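Local coordinates for putative glycoside hydrolase (Bacteroides thetaiotaomicron VPI-5482, PDB 3HBZ), which binds calcium and may take part in carbohydrate metabolism, possibly as a glycoside hydrolase, though its activity is not established, at residues 195-203 with 253-261. Residues are numbered along the deposited sequence; the frame is centred on the assembly and turned at random.
Sequences NPLKATKFG and PTLDGTNAF
F202 pairs with L255 in a single antiparallel hydrogen-bonded bridge, F202 N to L255 O at 2.8 Å, and farther along G257 N reaches L197 O (2.7 Å) in the carbonyl plane, though the bond is bent to 130° at the hydrogen. L255 O takes a second bond from T254 OG1, which a water also links to G203 O. D256 holds its CG between backbone N and carbonyl carbon (chi1 57°), which lets OD1 accept twice from T258: OG1 uses the syn lone pair, while N comes from the anti side, 31° out of the carboxylate plane, closing an Asx turn. D256 OD2 gives its syn lone pair to a salt bridge with K198 NZ at 2.9 Å. K198 gets there by bending at chi2 and chi3, which also lays its CD against T258 CG2 (3.8 Å). A water joins D256 OD2 to K198 O. With an alanine here, K198 would probably lose its counter-charge in this contact, and T258 N and OG1 the acceptor that sets the turn. F202 CD2 lies 4.0 Å from A260 CB, with T200 O over one ring face and F183 edge-to-face. The loop between strands 240-247 and 266-271 is thus fastened to helix 196-199 and the start of strand 200-205 by two backbone bonds and a salt bridge, one carboxylate serving both turn and ion pair.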
loop_
_atom_site.group_PDB
_atom_site.type_symbol
_atom_site.label_atom_id
_atom_site.label_comp_id
_atom_site.label_asym_id
_atom_site.label_seq_id
_atom_site.Cartn_x
_atom_site.Cartn_y
_atom_site.Cartn_z
ATOM N N ASN A 195 -3.017 9.478 -13.208
ATOM C CA ASN A 195 -4.097 9.741 -12.234
ATOM C C ASN A 195 -3.616 9.339 -10.814
ATOM O O ASN A 195 -4.029 8.308 -10.298
ATOM C CB ASN A 195 -5.341 8.896 -12.575
ATOM C CG ASN A 195 -6.097 9.398 -13.801
ATOM O OD1 ASN A 195 -6.849 10.350 -13.707
ATOM N ND2 ASN A 195 -5.941 8.718 -14.930
ATOM N N PRO A 196 -2.697 10.111 -10.204
ATOM C CA PRO A 196 -1.998 9.614 -9.014
ATOM C C PRO A 196 -2.916 9.297 -7.833
ATOM O O PRO A 196 -2.626 8.409 -7.014
ATOM C CB PRO A 196 -1.011 10.739 -8.677
ATOM C CG PRO A 196 -1.505 11.930 -9.404
ATOM C CD PRO A 196 -2.127 11.377 -10.674
ATOM N N LEU A 197 -4.027 10.000 -7.742
ATOM C CA LEU A 197 -4.967 9.725 -6.657
ATOM C C LEU A 197 -5.639 8.351 -6.820
ATOM O O LEU A 197 -6.124 7.804 -5.845
ATOM C CB LEU A 197 -6.035 10.811 -6.597
ATOM C CG LEU A 197 -5.648 12.260 -6.229
ATOM C CD1 LEU A 197 -6.902 13.205 -6.347
ATOM C CD2 LEU A 197 -4.988 12.370 -4.815
ATOM N N LYS A 198 -5.745 7.870 -8.074
ATOM C CA LYS A 198 -6.244 6.523 -8.371
ATOM C C LYS A 198 -5.176 5.460 -8.146
ATOM O O LYS A 198 -5.496 4.289 -8.047
ATOM C CB LYS A 198 -6.732 6.409 -9.811
ATOM C CG LYS A 198 -7.866 7.412 -10.224
ATOM C CD LYS A 198 -9.135 7.161 -9.529
ATOM C CE LYS A 198 -10.015 6.102 -10.186
ATOM N NZ LYS A 198 -11.081 5.799 -9.144
ATOM N N ALA A 199 -3.917 5.868 -8.080
ATOM C CA ALA A 199 -2.811 4.944 -7.881
ATOM C C ALA A 199 -2.788 4.346 -6.476
ATOM O O ALA A 199 -2.348 3.202 -6.303
ATOM C CB ALA A 199 -1.479 5.642 -8.162
ATOM N N THR A 200 -3.203 5.106 -5.473
ATOM C CA THR A 200 -3.221 4.631 -4.081
ATOM C C THR A 200 -4.540 3.938 -3.790
ATOM O O THR A 200 -5.549 4.586 -3.500
ATOM C CB THR A 200 -2.978 5.784 -3.077
ATOM O OG1 THR A 200 -3.919 6.805 -3.308
ATOM C CG2 THR A 200 -1.608 6.395 -3.263
ATOM N N LYS A 201 -4.516 2.600 -3.839
ATOM C CA LYS A 201 -5.699 1.811 -3.606
ATOM C C LYS A 201 -5.726 1.388 -2.155
ATOM O O LYS A 201 -4.908 0.610 -1.718
ATOM C CB LYS A 201 -5.745 0.600 -4.521
ATOM C CG LYS A 201 -5.883 0.988 -6.006
ATOM C CD LYS A 201 -6.008 -0.220 -6.916
ATOM C CE LYS A 201 -6.569 0.171 -8.303
ATOM N NZ LYS A 201 -6.474 -0.921 -9.347
ATOM N N PHE A 202 -6.683 1.930 -1.425
ATOM C CA PHE A 202 -6.739 1.791 0.020
ATOM C C PHE A 202 -7.665 0.671 0.444
ATOM O O PHE A 202 -8.883 0.685 0.156
ATOM C CB PHE A 202 -7.283 3.086 0.655
ATOM C CG PHE A 202 -6.442 4.328 0.397
ATOM C CD1 PHE A 202 -5.064 4.320 0.587
ATOM C CD2 PHE A 202 -7.059 5.531 0.027
ATOM C CE1 PHE A 202 -4.285 5.478 0.392
ATOM C CE2 PHE A 202 -6.282 6.705 -0.150
ATOM C CZ PHE A 202 -4.910 6.681 0.028
ATOM N N GLY A 203 -7.097 -0.282 1.172
ATOM C CA GLY A 203 -7.884 -1.193 2.021
ATOM C C GLY A 203 -7.718 -2.657 1.675
ATOM O O GLY A 203 -7.547 -2.990 0.508
ATOM N N PRO A 253 -14.508 -2.048 -5.433
ATOM C CA PRO A 253 -13.600 -3.069 -4.888
ATOM C C PRO A 253 -12.554 -2.476 -3.952
ATOM O O PRO A 253 -11.897 -3.214 -3.200
ATOM C CB PRO A 253 -12.937 -3.664 -6.144
ATOM C CG PRO A 253 -13.049 -2.563 -7.185
ATOM C CD PRO A 253 -14.323 -1.855 -6.896
ATOM N N THR A 254 -12.367 -1.166 -4.062
ATOM C CA THR A 254 -11.407 -0.428 -3.275
ATOM C C THR A 254 -11.849 1.046 -3.246
ATOM O O THR A 254 -12.672 1.465 -4.037
ATOM C CB THR A 254 -10.026 -0.540 -3.907
ATOM O OG1 THR A 254 -9.099 0.045 -3.023
ATOM C CG2 THR A 254 -9.970 0.177 -5.323
ATOM N N LEU A 255 -11.315 1.806 -2.305
ATOM C CA LEU A 255 -11.375 3.258 -2.330
ATOM C C LEU A 255 -9.962 3.686 -2.690
ATOM O O LEU A 255 -9.022 2.849 -2.696
ATOM C CB LEU A 255 -11.792 3.819 -0.954
ATOM C CG LEU A 255 -13.225 3.421 -0.538
ATOM C CD1 LEU A 255 -13.670 4.167 0.712
ATOM C CD2 LEU A 255 -14.232 3.656 -1.713
ATOM N N ASP A 256 -9.815 4.970 -2.987
ATOM C CA ASP A 256 -8.532 5.572 -3.339
ATOM C C ASP A 256 -8.436 7.021 -2.939
ATOM O O ASP A 256 -9.260 7.520 -2.138
ATOM C CB ASP A 256 -8.253 5.380 -4.813
ATOM C CG ASP A 256 -9.339 5.959 -5.690
ATOM O OD1 ASP A 256 -9.930 6.998 -5.346
ATOM O OD2 ASP A 256 -9.536 5.371 -6.757
ATOM N N GLY A 257 -7.417 7.717 -3.448
ATOM C CA GLY A 257 -7.266 9.117 -3.103
ATOM C C GLY A 257 -8.392 10.044 -3.534
ATOM O O GLY A 257 -8.479 11.167 -3.054
ATOM N N THR A 258 -9.292 9.601 -4.401
ATOM C CA THR A 258 -10.358 10.490 -4.804
ATOM C C THR A 258 -11.543 10.406 -3.839
ATOM O O THR A 258 -12.400 11.257 -3.898
ATOM C CB THR A 258 -10.918 10.167 -6.214
ATOM O OG1 THR A 258 -11.602 8.913 -6.144
ATOM C CG2 THR A 258 -9.817 10.131 -7.285
ATOM N N ASN A 259 -11.622 9.389 -2.997
ATOM C CA ASN A 259 -12.855 9.154 -2.237
ATOM C C ASN A 259 -12.712 8.501 -0.878
ATOM O O ASN A 259 -13.702 7.991 -0.294
ATOM C CB ASN A 259 -13.828 8.351 -3.096
ATOM C CG ASN A 259 -13.295 6.998 -3.464
ATOM O OD1 ASN A 259 -12.279 6.544 -2.945
ATOM N ND2 ASN A 259 -13.944 6.361 -4.408
ATOM N N ALA A 260 -11.508 8.544 -0.358
ATOM C CA ALA A 260 -11.193 7.960 0.945
ATOM C C ALA A 260 -12.115 8.455 2.066
ATOM O O ALA A 260 -12.465 7.688 2.998
ATOM C CB ALA A 260 -9.720 8.261 1.300
ATOM N N PHE A 261 -12.489 9.742 2.012
ATOM C CA PHE A 261 -13.308 10.321 3.084
ATOM C C PHE A 261 -14.735 10.611 2.650
ATOM O O PHE A 261 -15.516 11.084 3.440
ATOM C CB PHE A 261 -12.680 11.625 3.622
ATOM C CG PHE A 261 -11.316 11.434 4.238
ATOM C CD1 PHE A 261 -11.154 10.561 5.306
ATOM C CD2 PHE A 261 -10.208 12.107 3.743
ATOM C CE1 PHE A 261 -9.911 10.384 5.907
ATOM C CE2 PHE A 261 -8.958 11.941 4.311
ATOM C CZ PHE A 261 -8.805 11.050 5.409
HETATM O O HOH W 1 -8.177 3.426 -7.771
HETATM O O HOH W 2 -7.433 -2.051 -2.176
#